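Local coordinates for protein glycerophosphodiester phosphodiesterase (Thermotoga maritima, PDB 1O1Z) that belongs to the glycerophosphodiester phosphodiesterase family and adopts a TIM-barrel fold, here with a bound sodium ion, at residues S51-E62 and I74-L82; P172-F182 and G198-L206. One frame throughout, in Å; residues are numbered along the deposited sequence.

Contact 1: S51-E62 and I74-L82; sequences SKDGKVVVSHDE and IRDATVSEL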
# COMPACT_ATOMS: atom_id res chain seq x y z
N SER A 51 10.76 -12.58 8.00
CA SER A 51 12.12 -13.02 8.14
C SER A 51 12.15 -14.48 8.60
O SER A 51 11.10 -15.08 8.91
CB SER A 51 12.83 -12.16 9.20
OG SER A 51 12.23 -12.38 10.47
N LYS A 52 13.35 -15.03 8.64
CA LYS A 52 13.53 -16.42 9.05
C LYS A 52 13.01 -16.67 10.45
O LYS A 52 12.48 -17.76 10.74
CB LYS A 52 14.99 -16.84 8.97
CG LYS A 52 15.18 -18.31 9.36
CD LYS A 52 16.43 -18.90 8.76
CE LYS A 52 16.57 -20.37 9.11
NZ LYS A 52 17.97 -20.86 8.89
N ASP A 53 13.22 -15.68 11.33
CA ASP A 53 12.77 -15.75 12.72
C ASP A 53 11.32 -15.26 12.95
O ASP A 53 10.88 -15.05 14.10
CB ASP A 53 13.78 -15.10 13.72
CG ASP A 53 14.21 -13.66 13.39
OD1 ASP A 53 14.10 -13.15 12.25
OD2 ASP A 53 14.74 -12.92 14.26
N GLY A 54 10.57 -15.10 11.85
CA GLY A 54 9.14 -14.90 11.91
C GLY A 54 8.71 -13.49 12.25
O GLY A 54 7.59 -13.26 12.72
N LYS A 55 9.62 -12.54 12.01
CA LYS A 55 9.33 -11.14 12.28
C LYS A 55 8.90 -10.45 11.00
O LYS A 55 9.30 -10.86 9.90
CB LYS A 55 10.57 -10.45 12.85
CG LYS A 55 11.21 -11.16 14.07
CD LYS A 55 10.23 -11.40 15.19
CE LYS A 55 10.95 -11.85 16.46
NZ LYS A 55 9.99 -12.32 17.50
N VAL A 56 8.09 -9.41 11.14
CA VAL A 56 7.52 -8.69 10.00
C VAL A 56 8.52 -7.65 9.55
O VAL A 56 8.78 -6.67 10.29
CB VAL A 56 6.18 -8.06 10.31
CG1 VAL A 56 5.63 -7.39 9.06
CG2 VAL A 56 5.20 -9.10 10.80
N VAL A 57 9.07 -7.87 8.36
CA VAL A 57 10.07 -7.00 7.74
C VAL A 57 9.46 -6.26 6.56
O VAL A 57 8.55 -6.75 5.91
CB VAL A 57 11.27 -7.88 7.25
CG1 VAL A 57 12.21 -7.13 6.29
CG2 VAL A 57 12.02 -8.39 8.48
N VAL A 58 9.97 -5.07 6.27
CA VAL A 58 9.47 -4.23 5.19
C VAL A 58 10.37 -4.45 3.95
O VAL A 58 11.52 -4.03 3.92
CB VAL A 58 9.41 -2.77 5.59
CG1 VAL A 58 8.88 -1.91 4.42
CG2 VAL A 58 8.54 -2.58 6.82
N SER A 59 9.85 -5.14 2.94
CA SER A 59 10.57 -5.39 1.70
C SER A 59 9.58 -5.74 0.61
O SER A 59 8.81 -6.68 0.77
CB SER A 59 11.55 -6.55 1.87
OG SER A 59 12.27 -6.78 0.64
N HIS A 60 9.61 -5.00 -0.49
CA HIS A 60 8.77 -5.36 -1.64
C HIS A 60 9.15 -6.73 -2.25
O HIS A 60 8.29 -7.61 -2.40
CB HIS A 60 8.84 -4.27 -2.71
CG HIS A 60 8.03 -4.58 -3.91
ND1 HIS A 60 8.53 -5.25 -5.00
CD2 HIS A 60 6.71 -4.39 -4.15
CE1 HIS A 60 7.56 -5.43 -5.88
NE2 HIS A 60 6.45 -4.93 -5.39
N ASP A 61 10.42 -6.92 -2.56
CA ASP A 61 10.91 -8.14 -3.18
C ASP A 61 11.15 -9.20 -2.11
O ASP A 61 11.39 -8.87 -0.94
CB ASP A 61 12.22 -7.90 -3.90
CG ASP A 61 12.11 -6.97 -5.13
OD1 ASP A 61 11.00 -6.63 -5.59
OD2 ASP A 61 13.15 -6.62 -5.71
N GLU A 62 11.19 -10.46 -2.51
CA GLU A 62 11.44 -11.55 -1.57
C GLU A 62 12.93 -11.71 -1.25
O GLU A 62 13.28 -12.51 -0.40
CB GLU A 62 10.87 -12.89 -2.09
CG GLU A 62 11.60 -13.50 -3.25
CD GLU A 62 11.17 -14.94 -3.54
OE1 GLU A 62 10.22 -15.45 -2.90
OE2 GLU A 62 11.80 -15.55 -4.42
N ILE A 74 14.73 -12.84 2.04
CA ILE A 74 14.27 -12.31 3.32
C ILE A 74 13.96 -13.45 4.30
O ILE A 74 14.32 -13.39 5.49
CB ILE A 74 13.04 -11.39 3.11
CG1 ILE A 74 13.34 -10.19 2.19
CG2 ILE A 74 12.45 -10.92 4.44
CD1 ILE A 74 14.45 -9.33 2.64
N ARG A 75 13.28 -14.50 3.83
CA ARG A 75 12.84 -15.55 4.73
C ARG A 75 13.97 -16.50 5.15
O ARG A 75 13.74 -17.38 5.99
CB ARG A 75 11.67 -16.34 4.15
CG ARG A 75 11.97 -17.18 2.93
CD ARG A 75 10.73 -17.92 2.41
NE ARG A 75 9.80 -16.95 1.86
CZ ARG A 75 9.76 -16.54 0.58
NH1 ARG A 75 10.58 -17.05 -0.32
NH2 ARG A 75 8.89 -15.60 0.21
N ASP A 76 15.14 -16.34 4.56
CA ASP A 76 16.30 -17.18 4.82
C ASP A 76 17.23 -16.53 5.84
O ASP A 76 18.22 -17.16 6.25
CB ASP A 76 17.06 -17.43 3.52
CG ASP A 76 16.41 -18.46 2.60
OD1 ASP A 76 15.43 -19.13 2.99
OD2 ASP A 76 16.85 -18.67 1.46
N ALA A 77 16.96 -15.30 6.23
CA ALA A 77 17.81 -14.56 7.16
C ALA A 77 16.98 -14.02 8.31
O ALA A 77 15.81 -13.64 8.14
CB ALA A 77 18.49 -13.42 6.45
N THR A 78 17.58 -13.94 9.50
CA THR A 78 16.93 -13.28 10.62
C THR A 78 16.92 -11.76 10.43
O THR A 78 17.68 -11.20 9.63
CB THR A 78 17.66 -13.60 11.94
OG1 THR A 78 18.98 -13.03 11.89
CG2 THR A 78 17.82 -15.10 12.15
N VAL A 79 16.09 -11.07 11.19
CA VAL A 79 16.09 -9.61 11.13
C VAL A 79 17.50 -9.03 11.37
O VAL A 79 17.95 -8.17 10.61
CB VAL A 79 15.08 -8.97 12.12
CG1 VAL A 79 15.23 -7.48 12.15
CG2 VAL A 79 13.65 -9.32 11.72
N SER A 80 18.20 -9.53 12.38
CA SER A 80 19.55 -9.07 12.67
C SER A 80 20.48 -9.27 11.47
O SER A 80 21.25 -8.38 11.11
CB SER A 80 20.10 -9.77 13.91
OG SER A 80 21.39 -9.24 14.21
N GLU A 81 20.41 -10.46 10.85
CA GLU A 81 21.23 -10.77 9.68
C GLU A 81 20.91 -9.83 8.50
O GLU A 81 21.81 -9.36 7.83
CB GLU A 81 21.02 -12.22 9.27
CG GLU A 81 21.71 -13.17 10.25
CD GLU A 81 21.30 -14.62 10.13
OE1 GLU A 81 20.36 -14.98 9.38
OE2 GLU A 81 21.95 -15.44 10.82
N LEU A 82 19.63 -9.56 8.30
CA LEU A 82 19.20 -8.64 7.25
C LEU A 82 19.70 -7.22 7.48
O LEU A 82 20.12 -6.55 6.56
CB LEU A 82 17.67 -8.65 7.11
CG LEU A 82 17.12 -9.98 6.60
CD1 LEU A 82 15.61 -10.07 6.80
CD2 LEU A 82 17.50 -10.20 5.13
O HOH W 1 18.48 -19.94 6.20
O HOH W 2 16.94 -11.23 14.56
O HOH W 3 11.86 -14.24 1.23
O HOH W 4 7.77 -14.50 -2.43
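V57 and V79 meet through their CG2 methyls, 3.7 Å apart, at the apolar centre of this contact. The two side chains run alongside each other with their ends pointing opposite ways. L82 CD1 also faces V57 CG2, and I74 CG2 lies beside V57 CG1. V79 CG2 also touches two neighbours, 3.5 Å from K55 CB, a tight fit, and 3.6 Å from S51 OG. I74 extends the apolar patch to S59, with CG1 and CD1 lying against the serine side chain.

Around this centre the bonds are polar. K52 N donates to A77 O at 2.9 Å, almost straight, from above the carbonyl plane. D53 OD1 takes two bonds from opposite faces of its carboxylate plane. One comes from S51 OG at 2.7 Å, the other from V79 N at 3.1 Å. D53 CG stands between its own N and carbonyl carbon (chi1 53°), which turns the carboxylate toward the helix start. I74 N bonds to E62 O.

At the outer edge, R75 NH1 forms a salt bridge with E62 OE1 at 3.1 Å. The guanidinium offers its edge, and the carboxylate is met from above its plane. E62 also forms a salt bridge with K73, through OE2, and R75 one with E112, through NH2. T78 and E81 form a capping box at the start of the helix. The capped helix N-terminus packs on strand 56-58 and the type I turn S51-G54.

Contact 2: P172-F182 and G198-L206; sequences PYSLHVPYQAF and GIVIFVWTL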
# COMPACT_ATOMS: atom_id res chain seq x y z
N PRO A 172 -15.25 -4.31 1.15
CA PRO A 172 -13.92 -3.78 1.46
C PRO A 172 -14.03 -2.29 1.76
O PRO A 172 -14.88 -1.57 1.22
CB PRO A 172 -13.12 -4.01 0.17
CG PRO A 172 -14.17 -3.97 -0.90
CD PRO A 172 -15.36 -4.69 -0.28
N TYR A 173 -13.13 -1.79 2.61
CA TYR A 173 -13.05 -0.37 2.84
C TYR A 173 -12.67 0.38 1.57
O TYR A 173 -13.18 1.45 1.30
CB TYR A 173 -11.98 -0.10 3.93
CG TYR A 173 -11.61 1.33 4.09
CD1 TYR A 173 -12.48 2.24 4.70
CD2 TYR A 173 -10.38 1.79 3.63
CE1 TYR A 173 -12.11 3.57 4.85
CE2 TYR A 173 -10.01 3.11 3.79
CZ TYR A 173 -10.89 4.00 4.38
OH TYR A 173 -10.51 5.33 4.54
N SER A 174 -11.71 -0.17 0.82
CA SER A 174 -11.13 0.53 -0.32
C SER A 174 -10.85 -0.43 -1.48
O SER A 174 -10.79 -1.66 -1.32
CB SER A 174 -9.85 1.23 0.11
OG SER A 174 -8.94 0.33 0.72
N LEU A 175 -10.70 0.18 -2.65
CA LEU A 175 -10.25 -0.51 -3.85
C LEU A 175 -9.04 0.24 -4.37
O LEU A 175 -9.09 1.46 -4.48
CB LEU A 175 -11.33 -0.52 -4.90
CG LEU A 175 -12.62 -1.23 -4.49
CD1 LEU A 175 -13.72 -1.02 -5.53
CD2 LEU A 175 -12.39 -2.73 -4.29
N HIS A 176 -7.97 -0.49 -4.64
CA HIS A 176 -6.70 0.09 -5.05
C HIS A 176 -6.48 -0.34 -6.48
O HIS A 176 -6.11 -1.47 -6.75
CB HIS A 176 -5.59 -0.44 -4.13
CG HIS A 176 -5.77 -0.07 -2.69
ND1 HIS A 176 -4.70 0.08 -1.82
CD2 HIS A 176 -6.88 0.18 -1.95
CE1 HIS A 176 -5.15 0.39 -0.61
NE2 HIS A 176 -6.48 0.45 -0.66
N VAL A 177 -6.74 0.59 -7.39
CA VAL A 177 -6.85 0.26 -8.81
C VAL A 177 -5.72 0.92 -9.59
O VAL A 177 -5.24 2.02 -9.27
CB VAL A 177 -8.23 0.67 -9.36
CG1 VAL A 177 -9.35 0.16 -8.44
CG2 VAL A 177 -8.33 2.10 -9.48
N PRO A 178 -5.23 0.25 -10.61
CA PRO A 178 -4.22 0.87 -11.46
C PRO A 178 -4.82 2.07 -12.15
O PRO A 178 -5.97 2.04 -12.56
CB PRO A 178 -3.87 -0.23 -12.46
CG PRO A 178 -4.85 -1.30 -12.28
CD PRO A 178 -5.58 -1.11 -11.03
N TYR A 179 -4.06 3.15 -12.30
CA TYR A 179 -4.65 4.33 -12.95
C TYR A 179 -5.13 4.11 -14.39
O TYR A 179 -6.01 4.82 -14.87
CB TYR A 179 -3.70 5.54 -12.86
CG TYR A 179 -2.39 5.38 -13.53
CD1 TYR A 179 -2.23 5.65 -14.88
CD2 TYR A 179 -1.24 5.03 -12.80
CE1 TYR A 179 -1.01 5.54 -15.50
CE2 TYR A 179 -0.02 4.94 -13.40
CZ TYR A 179 0.10 5.19 -14.75
OH TYR A 179 1.34 5.08 -15.35
N GLN A 180 -4.56 3.12 -15.06
CA GLN A 180 -4.94 2.75 -16.40
C GLN A 180 -6.39 2.24 -16.49
O GLN A 180 -6.98 2.23 -17.57
CB GLN A 180 -3.98 1.70 -16.96
CG GLN A 180 -2.53 2.22 -17.13
CD GLN A 180 -1.62 1.96 -15.94
OE1 GLN A 180 -2.08 1.70 -14.83
NE2 GLN A 180 -0.31 2.02 -16.19
N ALA A 181 -6.96 1.84 -15.34
CA ALA A 181 -8.36 1.43 -15.30
C ALA A 181 -9.30 2.53 -15.79
O ALA A 181 -10.34 2.24 -16.38
CB ALA A 181 -8.77 1.00 -13.90
N PHE A 182 -8.92 3.79 -15.60
CA PHE A 182 -9.76 4.93 -15.97
C PHE A 182 -9.83 5.24 -17.47
O PHE A 182 -10.56 6.14 -17.88
CB PHE A 182 -9.33 6.16 -15.16
CG PHE A 182 -9.63 6.02 -13.72
CD1 PHE A 182 -10.86 6.40 -13.21
CD2 PHE A 182 -8.70 5.46 -12.87
CE1 PHE A 182 -11.15 6.23 -11.86
CE2 PHE A 182 -8.97 5.29 -11.53
CZ PHE A 182 -10.20 5.67 -11.03
N GLY A 198 -19.76 4.29 -0.68
CA GLY A 198 -18.88 4.70 0.40
C GLY A 198 -17.52 3.99 0.36
O GLY A 198 -16.66 4.23 1.23
N ILE A 199 -17.31 3.19 -0.68
CA ILE A 199 -15.99 2.55 -0.87
C ILE A 199 -14.99 3.60 -1.33
O ILE A 199 -15.31 4.48 -2.15
CB ILE A 199 -16.07 1.39 -1.84
CG1 ILE A 199 -16.97 0.30 -1.25
CG2 ILE A 199 -14.67 0.82 -2.12
CD1 ILE A 199 -17.52 -0.61 -2.23
N VAL A 200 -13.79 3.57 -0.74
CA VAL A 200 -12.74 4.54 -0.99
C VAL A 200 -11.89 4.06 -2.15
O VAL A 200 -11.49 2.91 -2.17
CB VAL A 200 -11.86 4.74 0.29
CG1 VAL A 200 -10.65 5.59 0.05
CG2 VAL A 200 -12.72 5.35 1.40
N ILE A 201 -11.66 4.91 -3.14
CA ILE A 201 -10.91 4.51 -4.33
C ILE A 201 -9.52 5.13 -4.30
O ILE A 201 -9.39 6.34 -4.28
CB ILE A 201 -11.65 5.01 -5.61
CG1 ILE A 201 -13.13 4.56 -5.64
CG2 ILE A 201 -10.86 4.59 -6.84
CD1 ILE A 201 -13.36 3.07 -5.59
N PHE A 202 -8.49 4.28 -4.29
CA PHE A 202 -7.10 4.71 -4.40
C PHE A 202 -6.59 4.28 -5.76
O PHE A 202 -6.96 3.21 -6.28
CB PHE A 202 -6.20 4.04 -3.35
CG PHE A 202 -6.31 4.60 -1.97
CD1 PHE A 202 -7.28 4.14 -1.10
CD2 PHE A 202 -5.40 5.57 -1.51
CE1 PHE A 202 -7.39 4.66 0.18
CE2 PHE A 202 -5.53 6.09 -0.23
CZ PHE A 202 -6.52 5.61 0.62
N VAL A 203 -5.75 5.11 -6.36
CA VAL A 203 -5.06 4.73 -7.59
C VAL A 203 -3.57 4.61 -7.38
O VAL A 203 -3.01 5.31 -6.57
CB VAL A 203 -5.38 5.67 -8.76
CG1 VAL A 203 -6.85 5.62 -9.05
CG2 VAL A 203 -4.92 7.08 -8.51
N TRP A 204 -2.93 3.69 -8.10
CA TRP A 204 -1.49 3.47 -8.00
C TRP A 204 -0.90 3.07 -9.34
O TRP A 204 -1.63 2.68 -10.25
CB TRP A 204 -1.21 2.33 -7.01
CG TRP A 204 -1.85 1.01 -7.43
CD1 TRP A 204 -3.12 0.62 -7.16
CD2 TRP A 204 -1.28 -0.04 -8.24
NE1 TRP A 204 -3.38 -0.61 -7.72
CE2 TRP A 204 -2.26 -1.04 -8.38
CE3 TRP A 204 -0.04 -0.24 -8.83
CZ2 TRP A 204 -2.05 -2.22 -9.10
CZ3 TRP A 204 0.18 -1.41 -9.55
CH2 TRP A 204 -0.83 -2.39 -9.68
N THR A 205 0.42 3.17 -9.53
CA THR A 205 1.32 4.04 -8.78
C THR A 205 1.51 5.22 -9.71
O THR A 205 2.13 5.11 -10.78
CB THR A 205 2.66 3.34 -8.57
OG1 THR A 205 2.50 2.29 -7.61
CG2 THR A 205 3.67 4.32 -7.94
N LEU A 206 0.92 6.34 -9.32
CA LEU A 206 0.73 7.43 -10.26
C LEU A 206 1.75 8.52 -10.01
O LEU A 206 1.79 9.12 -8.93
CB LEU A 206 -0.70 7.95 -10.13
CG LEU A 206 -1.07 9.07 -11.09
CD1 LEU A 206 -0.80 8.69 -12.54
CD2 LEU A 206 -2.50 9.46 -10.87
O HOH W 5 -15.21 2.61 2.84
O HOH W 6 -0.78 1.01 -12.51
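V200 N bonds to Y173 O at 3.0 Å in a nearly straight line, and this opens a parallel strand ladder. L175 N then reaches V200 O, F202 N reaches L175 O, V177 N reaches F202 O, and W204 N reaches V177 O. Y179 N closes the series on W204 O at 3.2 Å. W204 adds a side-chain bond, NE1 to H176 O at 3.0 Å. The acceptor lies in the indole plane, but the N-H arrives from above the carbonyl plane. A chi1 of 60° at W204 swings the indole back over the first strand. There P178 CA sits over a face of its five-membered ring. S174 OG and H176 NE2 are hydrogen-bonded at 2.8 Å, which fixes the turn of the imidazole.

H176 and F202 run alongside each other on one face of the sheet. F202 CB sits over a face of the imidazole, and the two ring planes are 43° apart. On the other side of the sheet, L175 CG meets I199 CG2 at 3.7 Å, and L175 CD1 meets I201 CD1. V177, V203 and F182 cluster on this same face, though both valines have two conformers, so the exact methyl contacts are doubtful. L206 CD1 covers one face of the Y179 ring, 3.8 Å from its centroid, while Q180 OE1 lies over the opposite face.

The pair belongs to a beta-alpha-beta unit, with helix 185-196 between the strands. That helix packs on L175, V177, I201 and F182. Helix 160-170 covers L175 and I199, and strand 148-151 borders strand 174-178.

Overall arrangement
Both segments of contact 1 precede those of contact 2 in the chain. Their centres are about 29 Å apart, with the middle of the chain lying between them, and their nearest atoms are about 8 Å apart without touching. Both reach the same curled sheet. Contact 2 pairs strands 174-178 and 200-204, two neighbouring parallel strands of the barrel. Contact 1 uses strand 56-58, which pairs antiparallel with strand 43-50, and packs it against the start of helix 79-85. Contact 2 is thus part of the repeating barrel wall. Contact 1 belongs to a more peripheral addition, where the chain departs from the parallel strand order before strand 105-110.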